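Local coordinates for D-alanyl-D-alanine carboxypeptidase (Streptococcus pneumoniae R6, PDB 1XP4), which probably removes the C-terminal D-alanine from peptidoglycan precursors as a serine-type D,D-carboxypeptidase, helping to regulate cell wall synthesis, at residues S69-Q74 against A108-A113; S119-V124 against I156-K161; N207-G212 against T265-L270. One frame throughout, in Å; residues are numbered along the deposited sequence.

Contact 1. Residues S69-Q74 against A108-A113; sequences SDYPYQ and AAIALA
The hydroxyl of Tyr71, which lies against CD1 of Ile110, is hydrogen-bonded to Glu120 OE1 at the start of helix 120-133, and this partner satisfies the polar end of the ring. Across the contact the touching is van der Waals, hydrocarbon on ring and on the phenol oxygen. CD1 of Ile110 meets the phenol end, 3.4 Å from Tyr71 CZ, while CG2 lies between two neighbours, 3.3 Å from Pro72 CG and 3.5 Å from Tyr71 CE2, so one methyl touches both Tyr71 and Pro72. The extended chain of Ile110 (chi2 178°) carries CD1 far enough to meet the phenol, and the tyrosine side chain crosses it at about a right angle. Helix 106-117, on which Ile110 sits, follows the predicted active-site residue Ser104 of this S11-family (beta-lactamase clan) domain, and the Ile110 side chain is about 8 Å from that of Lys44, the predicted proton acceptor. A branched aliphatic residue suits this buried place because it can fill two directions at once. Proline suits its own, early in helix 70-74, where its missing N-H costs the helix no bond; its carbonyl accepts from Ser107 OG.

Contact 2. Residues S119-V124 against I156-K161; sequences SEKDFV and IYPGSK
A capped helix start meets a type II beta turn here: Lys121 and Val124, on the first turns of helix 120-133, pack against Tyr157 and Pro158, the first two residues of the turn 157-160. Tyr157 lies at the middle of the contact. Its ring has Lys121 CG 3.5 Å from CE2, and Val124 CG1 3.9 Å from the same carbon, both approaching obliquely. The lysine chain passes obliquely across the ring, CG by CE2 and CE near OH; it is extended from chi1 (176°) to chi3 and bent only at its last torsion, which brings NZ to 3.4 Å from Tyr157 OH, a weak hydrogen bond. The stronger partner of both groups is Asp125, which makes a salt bridge with Lys121 NZ and a hydrogen bond with Tyr157 OH; the ring also takes part in a cation-pi interaction with Arg128. Pro158 CD sits over one face of the Tyr157 ring, displaced toward the rim, and 4.0 Å from Lys121 CD.

Each side is braced internally. Ser119, the N-cap, accepts from Asp122 N through OG at 3.2 Å with a nearly straight bond (171°), and OG in turn donates to Asp122 OD2 at 2.8 Å, reaching that oxygen from above the carboxylate plane. In the turn, Tyr157 O is gripped twice, by Ser160 N at 3.0 Å and Ser160 OG at 2.6 Å. Gly159 takes the third place, where positive phi would press any CB against the carbonyl O of Pro158, and Pro158 supplies the fixed phi wanted at the second. A long lysine suits the partly exposed border and a valine the buried side. The arrangement is that of a proline-glycine type II turn resting on an N-capped helix.

Contact 3. Residues N207-G212 against T265-L270; sequences NYMLEG and TATSSL
The contact between Met209 and Thr267 and Ser268 is one of van der Waals packing. Met209 is present as selenomethionine, and its selenium and terminal methyl do the touching. SE lies 4.0 Å from Thr267 CB and CG2, while CE is 3.8 Å from Ser268 N and 4.0 Å from Ser268 CB. The chain is extended as far as the selenium and then bends (chi3 93°), which lays the methyl against the helix surface in front of Ser268. Thr267 turns its methyl to the selenium, CG2 being anti to the backbone N (chi1 -64° for OG1). Phe220 and Phe235, from the five-stranded sheet, touch both Met209 and Thr267, so the pair is buried where helix 262-277 lies on the sheet.

The hydrogen bonds run elsewhere. Asn207 OD1 accepts from Met209 N at 3.0 Å with an N-H...O angle of 159°, an Asx turn over Asn207-Met209, which ties down the backbone from which the Met209 side chain leaves. Met209 also shares backbone hydrogen bonds with Arg217, whose NH2 is bonded to Ser268 OG. Thr267 OG1 returns to Arg263 O one turn back along its own helix, a common way for a threonine to satisfy its hydroxyl within a helix while leaving its methyl to pack against the selenium.

Methionine suits the place because its long, flexible, apolar chain spans from loop to helix, 8.7 Å from Met209 CA to Ser268 CA. The chemistry implies that this interface contributes shape fit and dispersion, while the nearby polar ties run through Arg217.

Contacts 1 and 2 adjoin in the helical region, with centres 14 Å apart, and use consecutive helices, 106-117 in contact 1 and 120-133 in contact 2. The tyrosine-glutamate bond between Tyr71 and Glu120 joins them, and Ala113 of the first packs on Phe123 of the second. Contact 3 is separate, about 30 Å from the first by centres, and joins a loop to the helix against the beta-sheet. Contacts 1 and 3 are buried and held by van der Waals packing across their interfaces, the one built on an isoleucine and the other on a methionine. Contact 2 is partly buried; nearer the surface it mixes hydrocarbon packing with a weak lysine-tyrosine bond and nearby charges.

Contact 1. Residues S69-Q74 against A108-A113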
# COMPACT_ATOMS: atom_id res chain seq x y z
N SER A 69 -0.34 -17.16 -23.05
CA SER A 69 0.31 -18.43 -23.38
C SER A 69 -0.27 -19.68 -22.73
O SER A 69 -1.11 -19.61 -21.83
CB SER A 69 1.81 -18.36 -23.07
OG SER A 69 2.04 -18.13 -21.69
N ASP A 70 0.20 -20.83 -23.20
CA ASP A 70 -0.25 -22.13 -22.72
C ASP A 70 -0.33 -22.25 -21.19
O ASP A 70 -1.38 -22.59 -20.63
CB ASP A 70 0.66 -23.24 -23.25
CG ASP A 70 0.77 -23.23 -24.77
OD1 ASP A 70 -0.19 -22.78 -25.45
OD2 ASP A 70 1.81 -23.69 -25.28
N TYR A 71 0.79 -21.98 -20.52
CA TYR A 71 0.87 -22.05 -19.07
C TYR A 71 -0.24 -21.28 -18.35
O TYR A 71 -0.98 -21.86 -17.55
CB TYR A 71 2.26 -21.58 -18.62
CG TYR A 71 2.41 -21.13 -17.18
CD1 TYR A 71 1.83 -21.85 -16.13
CD2 TYR A 71 3.17 -20.00 -16.86
CE1 TYR A 71 2.02 -21.45 -14.80
CE2 TYR A 71 3.37 -19.60 -15.54
CZ TYR A 71 2.79 -20.33 -14.51
OH TYR A 71 2.97 -19.92 -13.20
N PRO A 72 -0.39 -19.97 -18.62
CA PRO A 72 -1.44 -19.22 -17.94
C PRO A 72 -2.82 -19.64 -18.43
O PRO A 72 -3.78 -19.65 -17.67
CB PRO A 72 -1.13 -17.77 -18.30
CG PRO A 72 0.33 -17.80 -18.59
CD PRO A 72 0.48 -19.06 -19.38
N TYR A 73 -2.91 -19.98 -19.70
CA TYR A 73 -4.19 -20.36 -20.26
C TYR A 73 -4.72 -21.67 -19.72
O TYR A 73 -5.89 -21.77 -19.35
CB TYR A 73 -4.09 -20.42 -21.78
CG TYR A 73 -5.32 -20.97 -22.45
CD1 TYR A 73 -6.57 -20.36 -22.29
CD2 TYR A 73 -5.25 -22.13 -23.22
CE1 TYR A 73 -7.71 -20.88 -22.88
CE2 TYR A 73 -6.38 -22.67 -23.81
CZ TYR A 73 -7.61 -22.05 -23.64
OH TYR A 73 -8.72 -22.61 -24.23
N GLN A 74 -3.86 -22.69 -19.65
CA GLN A 74 -4.29 -23.98 -19.14
C GLN A 74 -4.62 -23.90 -17.67
O GLN A 74 -5.54 -24.57 -17.19
CB GLN A 74 -3.19 -25.03 -19.34
CG GLN A 74 -3.12 -25.63 -20.73
CD GLN A 74 -1.69 -25.91 -21.16
OE1 GLN A 74 -0.81 -26.10 -20.31
NE2 GLN A 74 -1.46 -25.96 -22.47
N ALA A 108 -4.28 -13.70 -15.04
CA ALA A 108 -4.18 -12.27 -15.34
C ALA A 108 -2.79 -11.82 -14.89
O ALA A 108 -2.06 -11.15 -15.62
CB ALA A 108 -5.26 -11.50 -14.59
N ALA A 109 -2.42 -12.20 -13.66
CA ALA A 109 -1.12 -11.84 -13.11
C ALA A 109 0.02 -12.38 -13.96
O ALA A 109 0.89 -11.62 -14.41
CB ALA A 109 -0.98 -12.38 -11.68
N ILE A 110 0.02 -13.69 -14.19
CA ILE A 110 1.06 -14.32 -14.98
C ILE A 110 1.18 -13.65 -16.34
O ILE A 110 2.28 -13.25 -16.75
CB ILE A 110 0.77 -15.82 -15.18
CG1 ILE A 110 0.71 -16.52 -13.82
CG2 ILE A 110 1.85 -16.45 -16.04
CD1 ILE A 110 0.39 -17.99 -13.89
N ALA A 111 0.06 -13.53 -17.04
CA ALA A 111 0.07 -12.89 -18.35
C ALA A 111 0.80 -11.54 -18.33
O ALA A 111 1.69 -11.29 -19.14
CB ALA A 111 -1.36 -12.72 -18.86
N LEU A 112 0.42 -10.67 -17.40
CA LEU A 112 1.05 -9.36 -17.28
C LEU A 112 2.56 -9.48 -17.08
O LEU A 112 3.35 -8.73 -17.67
CB LEU A 112 0.44 -8.59 -16.11
CG LEU A 112 -0.97 -8.03 -16.33
CD1 LEU A 112 -1.57 -7.57 -15.01
CD2 LEU A 112 -0.91 -6.90 -17.34
N ALA A 113 2.96 -10.45 -16.25
CA ALA A 113 4.36 -10.69 -15.94
C ALA A 113 5.17 -11.09 -17.18
O ALA A 113 6.27 -10.56 -17.40
CB ALA A 113 4.48 -11.76 -14.86

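Contact 2. Residues S119-V124 against I156-K161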
# COMPACT_ATOMS: atom_id res chain seq x y z
N SER A 119 9.17 -13.70 -19.07
CA SER A 119 8.82 -14.91 -18.35
C SER A 119 8.51 -14.58 -16.89
O SER A 119 8.93 -13.55 -16.36
CB SER A 119 9.98 -15.91 -18.41
OG SER A 119 11.11 -15.44 -17.70
N GLU A 120 7.75 -15.46 -16.24
CA GLU A 120 7.44 -15.22 -14.84
C GLU A 120 8.75 -15.20 -14.04
O GLU A 120 8.91 -14.42 -13.10
CB GLU A 120 6.49 -16.30 -14.32
CG GLU A 120 6.13 -16.10 -12.87
CD GLU A 120 5.01 -16.99 -12.40
OE1 GLU A 120 4.98 -18.18 -12.81
OE2 GLU A 120 4.17 -16.51 -11.60
N LYS A 121 9.71 -16.04 -14.43
CA LYS A 121 10.99 -16.09 -13.72
C LYS A 121 11.69 -14.75 -13.69
O LYS A 121 12.11 -14.28 -12.64
CB LYS A 121 11.94 -17.09 -14.36
CG LYS A 121 13.29 -17.05 -13.67
CD LYS A 121 14.39 -17.80 -14.40
CE LYS A 121 15.73 -17.67 -13.64
NZ LYS A 121 16.14 -16.26 -13.45
N ASP A 122 11.86 -14.14 -14.87
CA ASP A 122 12.52 -12.85 -14.94
C ASP A 122 11.71 -11.86 -14.11
O ASP A 122 12.28 -11.06 -13.37
CB ASP A 122 12.62 -12.36 -16.39
CG ASP A 122 13.52 -13.26 -17.24
OD1 ASP A 122 14.65 -13.56 -16.80
OD2 ASP A 122 13.10 -13.65 -18.34
N PHE A 123 10.39 -11.92 -14.23
CA PHE A 123 9.54 -11.02 -13.47
C PHE A 123 9.81 -11.18 -11.96
O PHE A 123 9.89 -10.19 -11.23
CB PHE A 123 8.06 -11.26 -13.76
CG PHE A 123 7.18 -10.13 -13.33
CD1 PHE A 123 7.04 -9.00 -14.13
CD2 PHE A 123 6.52 -10.16 -12.11
CE1 PHE A 123 6.26 -7.92 -13.72
CE2 PHE A 123 5.74 -9.09 -11.69
CZ PHE A 123 5.61 -7.96 -12.50
N VAL A 124 9.95 -12.42 -11.50
CA VAL A 124 10.22 -12.67 -10.09
C VAL A 124 11.54 -12.01 -9.67
O VAL A 124 11.64 -11.44 -8.58
CB VAL A 124 10.29 -14.19 -9.77
CG1 VAL A 124 10.80 -14.39 -8.34
CG2 VAL A 124 8.90 -14.83 -9.93
N ILE A 156 7.50 -23.85 -12.03
CA ILE A 156 7.98 -23.20 -10.82
C ILE A 156 9.36 -22.62 -11.06
O ILE A 156 10.07 -23.04 -11.98
CB ILE A 156 8.09 -24.17 -9.62
CG1 ILE A 156 9.16 -25.22 -9.91
CG2 ILE A 156 6.74 -24.82 -9.34
CD1 ILE A 156 9.50 -26.07 -8.73
N TYR A 157 9.74 -21.67 -10.22
CA TYR A 157 11.03 -21.02 -10.32
C TYR A 157 12.15 -22.06 -10.21
O TYR A 157 12.07 -22.99 -9.41
CB TYR A 157 11.17 -19.98 -9.20
CG TYR A 157 12.30 -19.01 -9.40
CD1 TYR A 157 13.61 -19.36 -9.08
CD2 TYR A 157 12.07 -17.75 -9.95
CE1 TYR A 157 14.67 -18.48 -9.31
CE2 TYR A 157 13.12 -16.87 -10.18
CZ TYR A 157 14.42 -17.24 -9.86
OH TYR A 157 15.46 -16.38 -10.10
N PRO A 158 13.20 -21.91 -11.03
CA PRO A 158 14.33 -22.85 -10.99
C PRO A 158 15.01 -22.78 -9.63
O PRO A 158 15.49 -21.72 -9.22
CB PRO A 158 15.24 -22.32 -12.10
CG PRO A 158 14.28 -21.74 -13.07
CD PRO A 158 13.33 -20.99 -12.16
N GLY A 159 15.02 -23.90 -8.92
CA GLY A 159 15.64 -23.92 -7.61
C GLY A 159 14.61 -23.94 -6.51
O GLY A 159 14.86 -24.49 -5.43
N SER A 160 13.45 -23.34 -6.76
CA SER A 160 12.39 -23.31 -5.75
C SER A 160 11.85 -24.72 -5.49
O SER A 160 11.92 -25.60 -6.35
CB SER A 160 11.26 -22.38 -6.20
OG SER A 160 10.56 -22.90 -7.31
N LYS A 161 11.31 -24.93 -4.30
CA LYS A 161 10.77 -26.23 -3.94
C LYS A 161 9.35 -26.35 -4.46
O LYS A 161 8.69 -25.35 -4.74
CB LYS A 161 10.82 -26.40 -2.42
CG LYS A 161 12.24 -26.24 -1.87
CD LYS A 161 12.32 -26.30 -0.35
CE LYS A 161 13.75 -26.07 0.12
NZ LYS A 161 13.90 -26.16 1.60

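Contact 3. Residues N207-G212 against T265-L270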
# COMPACT_ATOMS: atom_id res chain seq x y z
N ASN A 207 -13.23 -8.36 -2.16
CA ASN A 207 -13.20 -7.46 -1.03
C ASN A 207 -14.64 -7.18 -0.61
O ASN A 207 -15.34 -6.40 -1.26
CB ASN A 207 -12.51 -6.15 -1.42
CG ASN A 207 -12.26 -5.25 -0.23
OD1 ASN A 207 -13.00 -5.28 0.76
ND2 ASN A 207 -11.23 -4.42 -0.33
N TYR A 208 -15.08 -7.80 0.47
CA TYR A 208 -16.44 -7.62 0.95
C TYR A 208 -16.70 -6.44 1.88
O TYR A 208 -17.73 -6.38 2.54
CB TYR A 208 -16.91 -8.92 1.59
CG TYR A 208 -17.12 -9.97 0.54
CD1 TYR A 208 -17.94 -9.72 -0.56
CD2 TYR A 208 -16.49 -11.21 0.62
CE1 TYR A 208 -18.14 -10.67 -1.53
CE2 TYR A 208 -16.69 -12.17 -0.36
CZ TYR A 208 -17.52 -11.89 -1.44
OH TYR A 208 -17.77 -12.83 -2.40
N MSE A 209 -15.78 -5.49 1.92
CA MSE A 209 -15.97 -4.30 2.75
C MSE A 209 -16.28 -3.10 1.86
O MSE A 209 -16.37 -1.97 2.32
CB MSE A 209 -14.72 -4.03 3.59
CG MSE A 209 -14.53 -5.04 4.70
SE MSE A 209 -12.90 -4.78 5.67
CE MSE A 209 -13.57 -3.67 7.08
N LEU A 210 -16.45 -3.38 0.57
CA LEU A 210 -16.76 -2.34 -0.41
C LEU A 210 -18.26 -2.03 -0.48
O LEU A 210 -19.10 -2.72 0.12
CB LEU A 210 -16.24 -2.75 -1.79
CG LEU A 210 -14.72 -2.93 -1.96
CD1 LEU A 210 -14.39 -3.45 -3.36
CD2 LEU A 210 -14.03 -1.59 -1.72
N GLU A 211 -18.58 -0.98 -1.23
CA GLU A 211 -19.96 -0.53 -1.42
C GLU A 211 -20.92 -1.61 -1.91
O GLU A 211 -20.67 -2.27 -2.93
CB GLU A 211 -19.97 0.64 -2.40
CG GLU A 211 -19.03 1.77 -1.99
CD GLU A 211 -19.77 2.99 -1.44
OE1 GLU A 211 -20.90 2.83 -0.92
OE2 GLU A 211 -19.20 4.10 -1.52
N GLY A 212 -22.01 -1.78 -1.16
CA GLY A 212 -23.04 -2.75 -1.49
C GLY A 212 -22.74 -4.20 -1.17
O GLY A 212 -23.44 -5.09 -1.64
N THR A 265 -14.14 -8.88 9.37
CA THR A 265 -14.67 -8.62 10.70
C THR A 265 -13.50 -8.22 11.58
O THR A 265 -13.57 -7.26 12.36
CB THR A 265 -15.32 -9.88 11.31
OG1 THR A 265 -16.32 -10.39 10.43
CG2 THR A 265 -15.96 -9.55 12.65
N ALA A 266 -12.40 -8.96 11.44
CA ALA A 266 -11.18 -8.72 12.19
C ALA A 266 -10.61 -7.36 11.84
O ALA A 266 -10.12 -6.64 12.70
CB ALA A 266 -10.17 -9.81 11.89
N THR A 267 -10.69 -7.00 10.55
CA THR A 267 -10.19 -5.71 10.08
C THR A 267 -11.09 -4.62 10.64
O THR A 267 -10.62 -3.61 11.16
CB THR A 267 -10.20 -5.59 8.54
OG1 THR A 267 -9.30 -6.55 7.97
CG2 THR A 267 -9.77 -4.19 8.11
N SER A 268 -12.40 -4.82 10.51
CA SER A 268 -13.34 -3.84 11.03
C SER A 268 -13.07 -3.69 12.53
O SER A 268 -13.17 -2.60 13.08
CB SER A 268 -14.78 -4.32 10.81
OG SER A 268 -15.69 -3.29 11.13
N SER A 269 -12.68 -4.79 13.17
CA SER A 269 -12.38 -4.76 14.59
C SER A 269 -11.15 -3.92 14.86
O SER A 269 -11.11 -3.15 15.82
CB SER A 269 -12.15 -6.18 15.10
OG SER A 269 -11.82 -6.15 16.47
N LEU A 270 -10.14 -4.09 14.01
CA LEU A 270 -8.89 -3.35 14.14
C LEU A 270 -9.11 -1.85 13.96
O LEU A 270 -8.44 -1.05 14.60
CB LEU A 270 -7.88 -3.87 13.10
CG LEU A 270 -6.53 -3.16 12.90
CD1 LEU A 270 -5.87 -2.84 14.23
CD2 LEU A 270 -5.63 -4.04 12.05